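Local coordinates for protein endonuclease V (Homo sapiens, PDB 6OZE) that probably cleaves inosine-containing RNA by metal-dependent hydrolysis, as an endoribonuclease of the RNase H-like clan, at residues Ser46-Ala49 with Val53-Cys56; Leu79-Val84 with Ala89-Pro94; Pro176-Gly179 with Thr183-Gly186. The protein carries 4 engineered substitutions. All coordinates share one frame; numbering follows the deposited sequence. Where two conformers were deposited one is given.

In the fold
All three contacts join pieces of chain close in sequence; two of them close hairpins of one mixed sheet, and the third fastens a loop to the helix that follows it. Contact 1 and contact 3 are the turn ends of the two hairpins and lie on opposite sides of the chain's centre, their centres about 31 Å apart and their nearest atoms about 22 Å. Contact 2, centred about 12 Å from contact 1, touches it directly: Leu79 and Arg91 both pack on Phe47, and the backbone of Leu79 pairs with that of Val53. Contact 3 stays about 15 Å from contact 2 at the nearest atoms. Neither sodium site includes residues of these segments.

Contact 1 of 3, residues Ser46-Ala49 with Val53-Cys56; sequences SFVA and VRAC. Unlike the reference sequence in segment 46-49: Ala49 (reference Lys). With ACT (acetate ion), chain B.
Beside an otherwise regular antiparallel ladder, Val48 packs against the CB of Arg54, whose own side chain runs off the other way and clasps an acetate ion with two N-H groups. The acetate, probably from the crystallisation liquor, is held as a bidentate pair: Arg54 NE reaches ACT O at 2.6 Å and Arg54 NH1 reaches ACT OXT at 2.6 Å. The second bond is the straighter, at 172° against 144°, and OXT lies in the guanidinium plane at its edge. A bend at chi2 (66°) turns the arginine chain toward the ion, while NH2 is hydrogen-bonded to Ser78 OG.

The ladder itself is the turn end of the hairpin formed by strands 39-47 and 54-63. Ser46 and Cys56 make a hydrogen-bonded pair, with Ser46 N to Cys56 O at 2.9 Å and Cys56 N to Ser46 O at 2.8 Å. Phe47 and Ala55 follow as a non-hydrogen-bonded pair, and Val48 N then reaches Arg54 O at 3.0 Å, beyond the end of strand 39-47. On the Phe47 face, Ala55 CB lies obliquely to the aromatic ring, 4.2 Å from Phe47 CD2, and Leu79 packs against both residues. Ser46 and Cys56 point to the other face, toward helix 226-242; the hydroxyl of Ser46 is hydrogen-bonded to Asp44 OD2.

Val48 CG2, anti to its own carbonyl carbon, comes to 3.5 Å from Arg54 O, alongside the acceptor of the last bond. The chemistry thus divides in two: main-chain bonds set the register, whereas the guanidinium, with a carboxylate at one edge and Ser78 on NH2, probably suits a small anion at the turn end of the hairpin.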
loop_
_atom_site.group_PDB
_atom_site.type_symbol
_atom_site.label_atom_id
_atom_site.label_comp_id
_atom_site.label_asym_id
_atom_site.label_seq_id
_atom_site.Cartn_x
_atom_site.Cartn_y
_atom_site.Cartn_z
ATOM N N SER A 46 -9.477 -6.483 -4.557
ATOM C CA SER A 46 -9.505 -6.873 -5.958
ATOM C C SER A 46 -10.942 -6.995 -6.412
ATOM O O SER A 46 -11.724 -7.707 -5.782
ATOM C CB SER A 46 -8.829 -8.232 -6.154
ATOM O OG SER A 46 -7.427 -8.114 -5.923
ATOM N N PHE A 47 -11.276 -6.347 -7.522
ATOM C CA PHE A 47 -12.620 -6.439 -8.068
ATOM C C PHE A 47 -12.832 -7.753 -8.799
ATOM O O PHE A 47 -11.913 -8.316 -9.406
ATOM C CB PHE A 47 -12.892 -5.289 -9.031
ATOM C CG PHE A 47 -12.938 -3.966 -8.365
ATOM C CD1 PHE A 47 -11.781 -3.230 -8.181
ATOM C CD2 PHE A 47 -14.135 -3.464 -7.894
ATOM C CE1 PHE A 47 -11.815 -2.008 -7.553
ATOM C CE2 PHE A 47 -14.177 -2.246 -7.270
ATOM C CZ PHE A 47 -13.012 -1.513 -7.099
ATOM N N VAL A 48 -14.066 -8.244 -8.722
ATOM C CA VAL A 48 -14.490 -9.355 -9.559
ATOM C C VAL A 48 -14.493 -8.907 -11.012
ATOM O O VAL A 48 -15.097 -7.881 -11.357
ATOM C CB VAL A 48 -15.883 -9.832 -9.123
ATOM C CG1 VAL A 48 -16.408 -10.905 -10.062
ATOM C CG2 VAL A 48 -15.802 -10.335 -7.696
ATOM N N ALA A 49 -13.821 -9.681 -11.868
ATOM C CA ALA A 49 -13.726 -9.354 -13.288
ATOM C C ALA A 49 -15.103 -9.082 -13.874
ATOM O O ALA A 49 -16.060 -9.819 -13.622
ATOM C CB ALA A 49 -13.060 -10.507 -14.041
ATOM N N VAL A 53 -18.460 -3.243 -8.494
ATOM C CA VAL A 53 -19.006 -3.207 -7.145
ATOM C C VAL A 53 -18.523 -4.385 -6.296
ATOM O O VAL A 53 -17.968 -4.191 -5.217
ATOM C CB VAL A 53 -20.549 -3.065 -7.139
ATOM C CG1 VAL A 53 -20.955 -1.785 -7.866
ATOM C CG2 VAL A 53 -21.246 -4.261 -7.765
ATOM N N ARG A 54 -18.707 -5.619 -6.776
ATOM C CA ARG A 54 -18.280 -6.765 -5.974
ATOM C C ARG A 54 -16.772 -6.950 -6.036
ATOM O O ARG A 54 -16.163 -6.888 -7.110
ATOM C CB ARG A 54 -18.987 -8.050 -6.414
ATOM C CG ARG A 54 -19.012 -9.149 -5.346
ATOM C CD ARG A 54 -19.860 -8.760 -4.120
ATOM N NE ARG A 54 -20.016 -9.871 -3.181
ATOM C CZ ARG A 54 -20.417 -9.747 -1.915
ATOM N NH1 ARG A 54 -20.527 -10.830 -1.148
ATOM N NH2 ARG A 54 -20.694 -8.550 -1.412
ATOM N N ALA A 55 -16.176 -7.216 -4.878
ATOM C CA ALA A 55 -14.734 -7.297 -4.762
ATOM C C ALA A 55 -14.400 -8.227 -3.611
ATOM O O ALA A 55 -15.285 -8.682 -2.872
ATOM C CB ALA A 55 -14.135 -5.906 -4.516
ATOM N N CYS A 56 -13.115 -8.529 -3.467
ATOM C CA CYS A 56 -12.617 -9.246 -2.304
ATOM C C CYS A 56 -11.586 -8.379 -1.601
ATOM O O CYS A 56 -10.728 -7.773 -2.254
ATOM C CB CYS A 56 -11.985 -10.575 -2.709
ATOM S SG CYS A 56 -11.468 -11.565 -1.321
HETATM C C ACT B . -20.310 -13.111 -3.519
HETATM O O ACT B . -20.454 -12.169 -4.336
HETATM O OXT ACT B . -20.010 -13.066 -2.299
HETATM C CH3 ACT B . -20.594 -14.527 -4.090
#

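Contact 2 of 3, residues Leu79-Val84 with Ala89-Pro94; sequences LTAPYV and AFREVP
Arg91 packs its side chain against the loop 79-84, a worked case of one long residue closing a connection onto the helix that follows it. From CB, which points toward the loop, CG is set beside the backbone N (chi1 -41°) and passes 3.8 Å from Pro82 O. Arg91 CD goes deeper, lying 3.0 Å from Ala81 O, with Pro82 O a little farther off. NE, buried here and without a polar partner in the model, meets the ring of Tyr83 at its edge, 3.9 Å from CD1. CZ sits between two methylene groups: Tyr83 CB stands over the centre of one guanidinium face, and Leu79 CB lies 4.0 Å above the opposite face, displaced toward the rim. Bends at chi2 and chi3 bring the flat group into this slot.

At the tip, NH1 donates one N-H to Ala81 O at 2.9 Å. The bond is nearly straight at hydrogen (172°), runs almost along the C=O axis, and keeps within the guanidinium plane. Leu79 O is also near NH1, but the angle is too poor for a bond. NH2 donates to Ser52 O, in the turn between strands 39-47 and 54-63. The ring of Tyr83 stands at 81° to the guanidinium, so the two do not stack.

A water ties the backbones together, accepting from Ala81 N and donating to Arg91 O, and Leu79 CD2 touches this same Arg91 O at 3.6 Å.

Around this, Leu79 and Arg91 lean on Phe47 of strand 39-47, Phe90 stacks with Trp9 of helix 3-17, and Glu92 packs on Val130 of helix 130-138, so that the start of helix 89-106 is wedged between the sheet and two helices.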
loop_
_atom_site.group_PDB
_atom_site.type_symbol
_atom_site.label_atom_id
_atom_site.label_comp_id
_atom_site.label_asym_id
_atom_site.label_seq_id
_atom_site.Cartn_x
_atom_site.Cartn_y
_atom_site.Cartn_z
ATOM N N LEU A 79 -18.527 -2.763 -2.975
ATOM C CA LEU A 79 -17.988 -1.400 -2.920
ATOM C C LEU A 79 -19.036 -0.467 -3.507
ATOM O O LEU A 79 -19.051 -0.184 -4.707
ATOM C CB LEU A 79 -16.679 -1.300 -3.696
ATOM C CG LEU A 79 -15.560 -2.297 -3.384
ATOM C CD1 LEU A 79 -14.227 -1.783 -3.906
ATOM C CD2 LEU A 79 -15.452 -2.562 -1.913
ATOM N N THR A 80 -19.929 0.018 -2.650
ATOM C CA THR A 80 -21.069 0.788 -3.122
ATOM C C THR A 80 -20.806 2.290 -3.189
ATOM O O THR A 80 -21.599 3.011 -3.804
ATOM C CB THR A 80 -22.298 0.477 -2.264
ATOM O OG1 THR A 80 -21.964 0.641 -0.879
ATOM C CG2 THR A 80 -22.758 -0.953 -2.503
ATOM N N ALA A 81 -19.724 2.774 -2.591
ATOM C CA ALA A 81 -19.372 4.178 -2.738
ATOM C C ALA A 81 -19.008 4.465 -4.194
ATOM O O ALA A 81 -18.416 3.615 -4.865
ATOM C CB ALA A 81 -18.194 4.532 -1.831
ATOM N N PRO A 82 -19.363 5.636 -4.715
ATOM C CA PRO A 82 -19.033 5.947 -6.108
ATOM C C PRO A 82 -17.529 6.002 -6.335
ATOM O O PRO A 82 -16.745 6.310 -5.432
ATOM C CB PRO A 82 -19.685 7.318 -6.334
ATOM C CG PRO A 82 -19.956 7.857 -4.961
ATOM C CD PRO A 82 -20.207 6.670 -4.096
ATOM N N TYR A 83 -17.137 5.680 -7.563
ATOM C CA TYR A 83 -15.740 5.670 -7.965
ATOM C C TYR A 83 -15.407 7.031 -8.566
ATOM O O TYR A 83 -15.994 7.427 -9.577
ATOM C CB TYR A 83 -15.516 4.556 -8.988
ATOM C CG TYR A 83 -14.106 4.453 -9.539
ATOM C CD1 TYR A 83 -13.243 3.453 -9.110
ATOM C CD2 TYR A 83 -13.647 5.341 -10.507
ATOM C CE1 TYR A 83 -11.959 3.350 -9.619
ATOM C CE2 TYR A 83 -12.368 5.250 -11.014
ATOM C CZ TYR A 83 -11.528 4.255 -10.569
ATOM O OH TYR A 83 -10.252 4.164 -11.079
ATOM N N VAL A 84 -14.480 7.748 -7.932
ATOM C CA VAL A 84 -14.006 9.036 -8.423
ATOM C C VAL A 84 -12.496 9.053 -8.263
ATOM O O VAL A 84 -11.987 8.780 -7.172
ATOM C CB VAL A 84 -14.621 10.218 -7.652
ATOM C CG1 VAL A 84 -14.140 11.541 -8.246
ATOM C CG2 VAL A 84 -16.138 10.143 -7.669
ATOM N N ALA A 89 -9.838 5.556 -1.881
ATOM C CA ALA A 89 -9.756 5.088 -0.501
ATOM C C ALA A 89 -11.126 5.041 0.164
ATOM O O ALA A 89 -11.360 4.199 1.038
ATOM C CB ALA A 89 -8.785 5.950 0.309
ATOM N N PHE A 90 -12.056 5.917 -0.241
ATOM C CA PHE A 90 -13.386 5.888 0.347
ATOM C C PHE A 90 -14.143 4.619 -0.008
ATOM O O PHE A 90 -15.077 4.247 0.710
ATOM C CB PHE A 90 -14.173 7.140 -0.039
ATOM C CG PHE A 90 -13.679 8.379 0.641
ATOM C CD1 PHE A 90 -14.154 8.735 1.895
ATOM C CD2 PHE A 90 -12.717 9.173 0.046
ATOM C CE1 PHE A 90 -13.683 9.871 2.528
ATOM C CE2 PHE A 90 -12.234 10.310 0.683
ATOM C CZ PHE A 90 -12.720 10.662 1.921
ATOM N N ARG A 91 -13.766 3.948 -1.091
ATOM C CA ARG A 91 -14.394 2.679 -1.438
ATOM C C ARG A 91 -13.786 1.504 -0.690
ATOM O O ARG A 91 -14.510 0.571 -0.327
ATOM C CB ARG A 91 -14.269 2.425 -2.942
ATOM C CG ARG A 91 -14.492 3.665 -3.789
ATOM C CD ARG A 91 -15.414 3.379 -4.942
ATOM N NE ARG A 91 -14.925 2.325 -5.818
ATOM C CZ ARG A 91 -15.718 1.518 -6.514
ATOM N NH1 ARG A 91 -17.034 1.626 -6.420
ATOM N NH2 ARG A 91 -15.194 0.594 -7.299
ATOM N N GLU A 92 -12.478 1.537 -0.438
ATOM C CA GLU A 92 -11.711 0.379 0.020
ATOM C C GLU A 92 -11.405 0.385 1.510
ATOM O O GLU A 92 -11.458 -0.671 2.154
ATOM C CB GLU A 92 -10.380 0.302 -0.733
ATOM C CG GLU A 92 -10.504 0.010 -2.212
ATOM C CD GLU A 92 -9.149 -0.201 -2.862
ATOM O OE1 GLU A 92 -8.138 -0.211 -2.130
ATOM O OE2 GLU A 92 -9.096 -0.362 -4.098
ATOM N N VAL A 93 -11.055 1.547 2.071
ATOM C CA VAL A 93 -10.630 1.592 3.477
ATOM C C VAL A 93 -11.644 1.007 4.448
ATOM O O VAL A 93 -11.225 0.308 5.391
ATOM C CB VAL A 93 -10.138 2.998 3.848
ATOM C CG1 VAL A 93 -9.978 3.119 5.353
ATOM C CG2 VAL A 93 -8.811 3.300 3.173
ATOM N N PRO A 94 -12.967 1.233 4.315
ATOM C CA PRO A 94 -13.893 0.646 5.295
ATOM C C PRO A 94 -13.697 -0.846 5.483
ATOM O O PRO A 94 -13.743 -1.348 6.615
ATOM C CB PRO A 94 -15.271 0.963 4.708
ATOM C CG PRO A 94 -15.058 2.199 3.930
ATOM C CD PRO A 94 -13.695 2.053 3.325
HETATM O O HOH W 1 -17.538 1.320 -0.771
#

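Contact 3 of 3, residues Pro176-Gly179 with Thr183-Gly186; sequences PLLG and TVLG
A beta hairpin of strands 174-178 and 184-189 lies at one edge of the sheet, 174-178 being the outermost strand there, and residues 176-179 and 183-186 are its turn end. Leu177 exchanges bonds with two successive residues: Leu177 N donates to Gly186 O at 2.8 Å, from above the carbonyl plane, while Leu177 O accepts from Leu185 N at 2.8 Å, with the donor almost straight ahead of the carbonyl (177°). Nearer the turn, Gly179 N binds Thr183 O at 2.7 Å.

Those bonds mark a beta bulge. Leu177 pairs with Gly186, but Leu178 faces Val184, so the register slips by one and Leu185 is the extra residue. Gly186 N, buried beside the bulge, has no partner in the model. Leu185 CD1 reaches back to 3.8 Å from Gly179 CA, where a side chain on the glycine would be crowded. The N-to-C directions of the short strand segments are 128° apart, well short of antiparallel.

On the face carrying Leu178 and Val184, Leu178 CD2 lies 3.6 Å from Val184 CG2; the leucine has CG anti to the backbone N (chi1 -155°), which carries the branch over the opposing strand. Val184 CG1 meets Pro176 CB at 4.0 Å.

Leu177 points to the other face, where CB, CG and CD1 all lie against the carbonyl of Gly186, and it also packs on Leu123 and Leu155. Replacing Leu177 with an alanine would probably open a gap where CG and CD1 lay and take away part of the packing on Leu123 and Leu155. Leu185 touches Leu155 as well, and Asp153.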
loop_
_atom_site.group_PDB
_atom_site.type_symbol
_atom_site.label_atom_id
_atom_site.label_comp_id
_atom_site.label_asym_id
_atom_site.label_seq_id
_atom_site.Cartn_x
_atom_site.Cartn_y
_atom_site.Cartn_z
ATOM N N PRO A 176 14.572 8.850 -6.575
ATOM C CA PRO A 176 13.475 9.635 -6.001
ATOM C C PRO A 176 12.517 10.183 -7.047
ATOM O O PRO A 176 12.884 10.441 -8.195
ATOM C CB PRO A 176 14.205 10.776 -5.280
ATOM C CG PRO A 176 15.469 10.964 -6.082
ATOM C CD PRO A 176 15.859 9.575 -6.539
ATOM N N LEU A 177 11.251 10.348 -6.621
ATOM C CA LEU A 177 10.206 10.948 -7.443
ATOM C C LEU A 177 9.902 12.323 -6.866
ATOM O O LEU A 177 9.311 12.438 -5.788
ATOM C CB LEU A 177 8.962 10.058 -7.437
ATOM C CG LEU A 177 9.279 8.617 -7.852
ATOM C CD1 LEU A 177 8.093 7.702 -7.541
ATOM C CD2 LEU A 177 9.634 8.547 -9.323
ATOM N N LEU A 178 10.323 13.357 -7.582
ATOM C CA LEU A 178 10.272 14.732 -7.116
ATOM C C LEU A 178 9.035 15.393 -7.707
ATOM O O LEU A 178 8.862 15.406 -8.931
ATOM C CB LEU A 178 11.528 15.460 -7.595
ATOM C CG LEU A 178 12.076 16.684 -6.864
ATOM C CD1 LEU A 178 11.815 17.966 -7.649
ATOM C CD2 LEU A 178 11.497 16.762 -5.472
ATOM N N GLY A 179 8.172 15.922 -6.844
ATOM C CA GLY A 179 7.067 16.724 -7.328
ATOM C C GLY A 179 7.579 17.979 -8.005
ATOM O O GLY A 179 8.682 18.449 -7.722
ATOM N N THR A 183 8.974 18.744 -3.412
ATOM C CA THR A 183 8.630 17.710 -2.445
ATOM C C THR A 183 8.897 16.359 -3.087
ATOM O O THR A 183 8.344 16.061 -4.149
ATOM C CB THR A 183 7.146 17.811 -2.099
ATOM O OG1 THR A 183 6.673 19.137 -2.365
ATOM C CG2 THR A 183 6.918 17.480 -0.631
ATOM N N VAL A 184 9.752 15.547 -2.474
ATOM C CA VAL A 184 9.900 14.173 -2.941
ATOM C C VAL A 184 8.687 13.387 -2.464
ATOM O O VAL A 184 8.407 13.318 -1.263
ATOM C CB VAL A 184 11.215 13.533 -2.472
ATOM C CG1 VAL A 184 11.253 12.076 -2.915
ATOM C CG2 VAL A 184 12.406 14.270 -3.053
ATOM N N LEU A 185 7.953 12.815 -3.413
ATOM C CA LEU A 185 6.678 12.166 -3.143
ATOM C C LEU A 185 6.816 10.664 -2.958
ATOM O O LEU A 185 5.912 10.032 -2.390
ATOM C CB LEU A 185 5.744 12.425 -4.323
ATOM C CG LEU A 185 5.520 13.903 -4.636
ATOM C CD1 LEU A 185 4.753 14.068 -5.938
ATOM C CD2 LEU A 185 4.783 14.565 -3.493
ATOM N N GLY A 186 7.906 10.084 -3.435
ATOM C CA GLY A 186 8.094 8.654 -3.322
ATOM C C GLY A 186 9.400 8.260 -3.967
ATOM O O GLY A 186 10.227 9.112 -4.308
#